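Local coordinates for protein putative dehydratase (Mesorhizobium loti, PDB 2POZ) that is of unknown specific function but is probably a lyase, perhaps a dehydratase, of the mandelate racemase/muconate lactonizing branch of the enolase superfamily, at residues E214-C219 / K243-Q248. Sequence-based numbering, arbitrary orientation.
Sequences ETIRFC and KVISEQ
Ile216 and Ile245 bring helices 212-222 and 239-248 together, their CA atoms 6.2 Å apart where the short axes pass at 10.0 Å and cross at -30°, running roughly parallel. The pair is a worked example of how consecutive outer helices of a TIM barrel pack: each follows its own strand, and the connection between them runs through strand 227-231 of the parallel sheet. Aliphatic side chains supply the adhesion. Ile216 covers most of the interface from its side, and both its branches close on Gln248 CB. With CG1 lying beside the backbone N (chi1 -71°) and the chain then extended, Ile216 CD1 meets Gln248 CB at 3.7 Å and also touches CG. The Ile216 CG2 methyl stands 4.0 Å from Gln248 O. Gln248 thus takes part through the aliphatic base of its side chain; the chain bends at chi2 and carries the amide away from residues 214-219, toward the later part of the same helix, where OE1 accepts a weak hydrogen bond from Arg220 NH2. Deeper in, Ile245 CG1 lies 4.2 Å from Ile216 CG1, and its side chain also packs on Ile253 of the next barrel strand. Thr215 OG1 is hydrogen-bonded to Leu210 N and Thr211 O, just ahead of the segment, so it is the methyl that meets Ile245, Thr215 CG2 approaching Ile245 CD1 at 4.2 Å.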
loop_
_atom_site.group_PDB
_atom_site.type_symbol
_atom_site.label_atom_id
_atom_site.label_comp_id
_atom_site.label_asym_id
_atom_site.label_seq_id
_atom_site.Cartn_x
_atom_site.Cartn_y
_atom_site.Cartn_z
ATOM N N GLU A 214 -9.565 -6.016 -23.583
ATOM C CA GLU A 214 -10.729 -6.405 -24.364
ATOM C C GLU A 214 -11.900 -6.855 -23.495
ATOM O O GLU A 214 -13.056 -6.663 -23.862
ATOM C CB GLU A 214 -10.360 -7.501 -25.365
ATOM C CG GLU A 214 -9.470 -7.034 -26.508
ATOM C CD GLU A 214 -10.035 -5.823 -27.244
ATOM O OE1 GLU A 214 -11.253 -5.795 -27.531
ATOM O OE2 GLU A 214 -9.254 -4.896 -27.544
ATOM N N THR A 215 -11.607 -7.437 -22.335
ATOM C CA THR A 215 -12.673 -7.879 -21.445
ATOM C C THR A 215 -13.419 -6.664 -20.895
ATOM O O THR A 215 -14.648 -6.642 -20.844
ATOM C CB THR A 215 -12.123 -8.719 -20.278
ATOM O OG1 THR A 215 -11.662 -9.980 -20.780
ATOM C CG2 THR A 215 -13.203 -8.949 -19.231
ATOM N N ILE A 216 -12.667 -5.650 -20.488
ATOM C CA ILE A 216 -13.264 -4.427 -19.967
ATOM C C ILE A 216 -14.123 -3.817 -21.077
ATOM O O ILE A 216 -15.271 -3.441 -20.854
ATOM C CB ILE A 216 -12.168 -3.426 -19.546
ATOM C CG1 ILE A 216 -11.470 -3.928 -18.280
ATOM C CG2 ILE A 216 -12.772 -2.041 -19.313
ATOM C CD1 ILE A 216 -10.257 -3.114 -17.892
ATOM N N ARG A 217 -13.564 -3.747 -22.279
ATOM C CA ARG A 217 -14.290 -3.198 -23.416
ATOM C C ARG A 217 -15.617 -3.931 -23.627
ATOM O O ARG A 217 -16.655 -3.299 -23.795
ATOM C CB ARG A 217 -13.431 -3.291 -24.678
ATOM C CG ARG A 217 -14.147 -2.899 -25.969
ATOM C CD ARG A 217 -13.161 -2.864 -27.123
ATOM N NE ARG A 217 -12.462 -1.584 -27.193
ATOM C CZ ARG A 217 -11.171 -1.434 -27.482
ATOM N NH1 ARG A 217 -10.402 -2.488 -27.728
ATOM N NH2 ARG A 217 -10.654 -0.216 -27.535
ATOM N N PHE A 218 -15.583 -5.261 -23.601
ATOM C CA PHE A 218 -16.794 -6.060 -23.800
ATOM C C PHE A 218 -17.840 -5.855 -22.696
ATOM O O PHE A 218 -19.030 -5.741 -22.983
ATOM C CB PHE A 218 -16.439 -7.549 -23.899
ATOM C CG PHE A 218 -17.620 -8.441 -24.181
ATOM C CD1 PHE A 218 -18.229 -8.438 -25.434
ATOM C CD2 PHE A 218 -18.126 -9.282 -23.198
ATOM C CE1 PHE A 218 -19.328 -9.268 -25.697
ATOM C CE2 PHE A 218 -19.225 -10.114 -23.454
ATOM C CZ PHE A 218 -19.823 -10.106 -24.701
ATOM N N CYS A 219 -17.402 -5.804 -21.441
ATOM C CA CYS A 219 -18.330 -5.617 -20.330
ATOM C C CYS A 219 -19.006 -4.247 -20.394
ATOM O O CYS A 219 -20.177 -4.100 -20.043
ATOM C CB CYS A 219 -17.596 -5.788 -18.997
ATOM S SG CYS A 219 -17.056 -7.503 -18.698
ATOM N N LYS A 243 -9.106 -7.498 -9.910
ATOM C CA LYS A 243 -9.344 -6.228 -9.230
ATOM C C LYS A 243 -9.401 -5.063 -10.212
ATOM O O LYS A 243 -10.267 -4.200 -10.105
ATOM C CB LYS A 243 -8.279 -5.949 -8.164
ATOM C CG LYS A 243 -8.561 -4.639 -7.423
ATOM C CD LYS A 243 -8.051 -4.637 -5.997
ATOM C CE LYS A 243 -8.570 -3.413 -5.248
ATOM N NZ LYS A 243 -10.070 -3.345 -5.258
ATOM N N VAL A 244 -8.478 -5.036 -11.166
ATOM C CA VAL A 244 -8.448 -3.975 -12.165
ATOM C C VAL A 244 -9.774 -3.949 -12.920
ATOM O O VAL A 244 -10.371 -2.885 -13.128
ATOM C CB VAL A 244 -7.301 -4.195 -13.173
ATOM C CG1 VAL A 244 -7.397 -3.183 -14.306
ATOM C CG2 VAL A 244 -5.961 -4.064 -12.461
ATOM N N ILE A 245 -10.233 -5.126 -13.329
ATOM C CA ILE A 245 -11.485 -5.224 -14.054
ATOM C C ILE A 245 -12.649 -4.701 -13.211
ATOM O O ILE A 245 -13.464 -3.934 -13.703
ATOM C CB ILE A 245 -11.747 -6.687 -14.499
ATOM C CG1 ILE A 245 -10.736 -7.073 -15.591
ATOM C CG2 ILE A 245 -13.182 -6.841 -15.009
ATOM C CD1 ILE A 245 -10.685 -8.566 -15.889
ATOM N N SER A 246 -12.719 -5.095 -11.941
ATOM C CA SER A 246 -13.805 -4.637 -11.079
ATOM C C SER A 246 -13.870 -3.110 -10.966
ATOM O O SER A 246 -14.952 -2.537 -10.833
ATOM C CB SER A 246 -13.677 -5.241 -9.675
ATOM O OG SER A 246 -12.543 -4.740 -8.987
ATOM N N GLU A 247 -12.718 -2.456 -11.030
ATOM C CA GLU A 247 -12.658 -0.998 -10.928
ATOM C C GLU A 247 -12.956 -0.308 -12.254
ATOM O O GLU A 247 -13.190 0.900 -12.294
ATOM C CB GLU A 247 -11.264 -0.559 -10.461
ATOM C CG GLU A 247 -10.758 -1.250 -9.209
ATOM C CD GLU A 247 -9.340 -0.829 -8.838
ATOM O OE1 GLU A 247 -8.453 -0.848 -9.724
ATOM O OE2 GLU A 247 -9.109 -0.486 -7.657
ATOM N N GLN A 248 -12.955 -1.070 -13.340
ATOM C CA GLN A 248 -13.162 -0.486 -14.660
ATOM C C GLN A 248 -14.476 -0.797 -15.361
ATOM O O GLN A 248 -14.768 -0.206 -16.396
ATOM C CB GLN A 248 -12.001 -0.887 -15.576
ATOM C CG GLN A 248 -10.653 -0.299 -15.188
ATOM C CD GLN A 248 -10.601 1.206 -15.381
ATOM O OE1 GLN A 248 -11.102 1.727 -16.379
ATOM N NE2 GLN A 248 -9.985 1.913 -14.434
#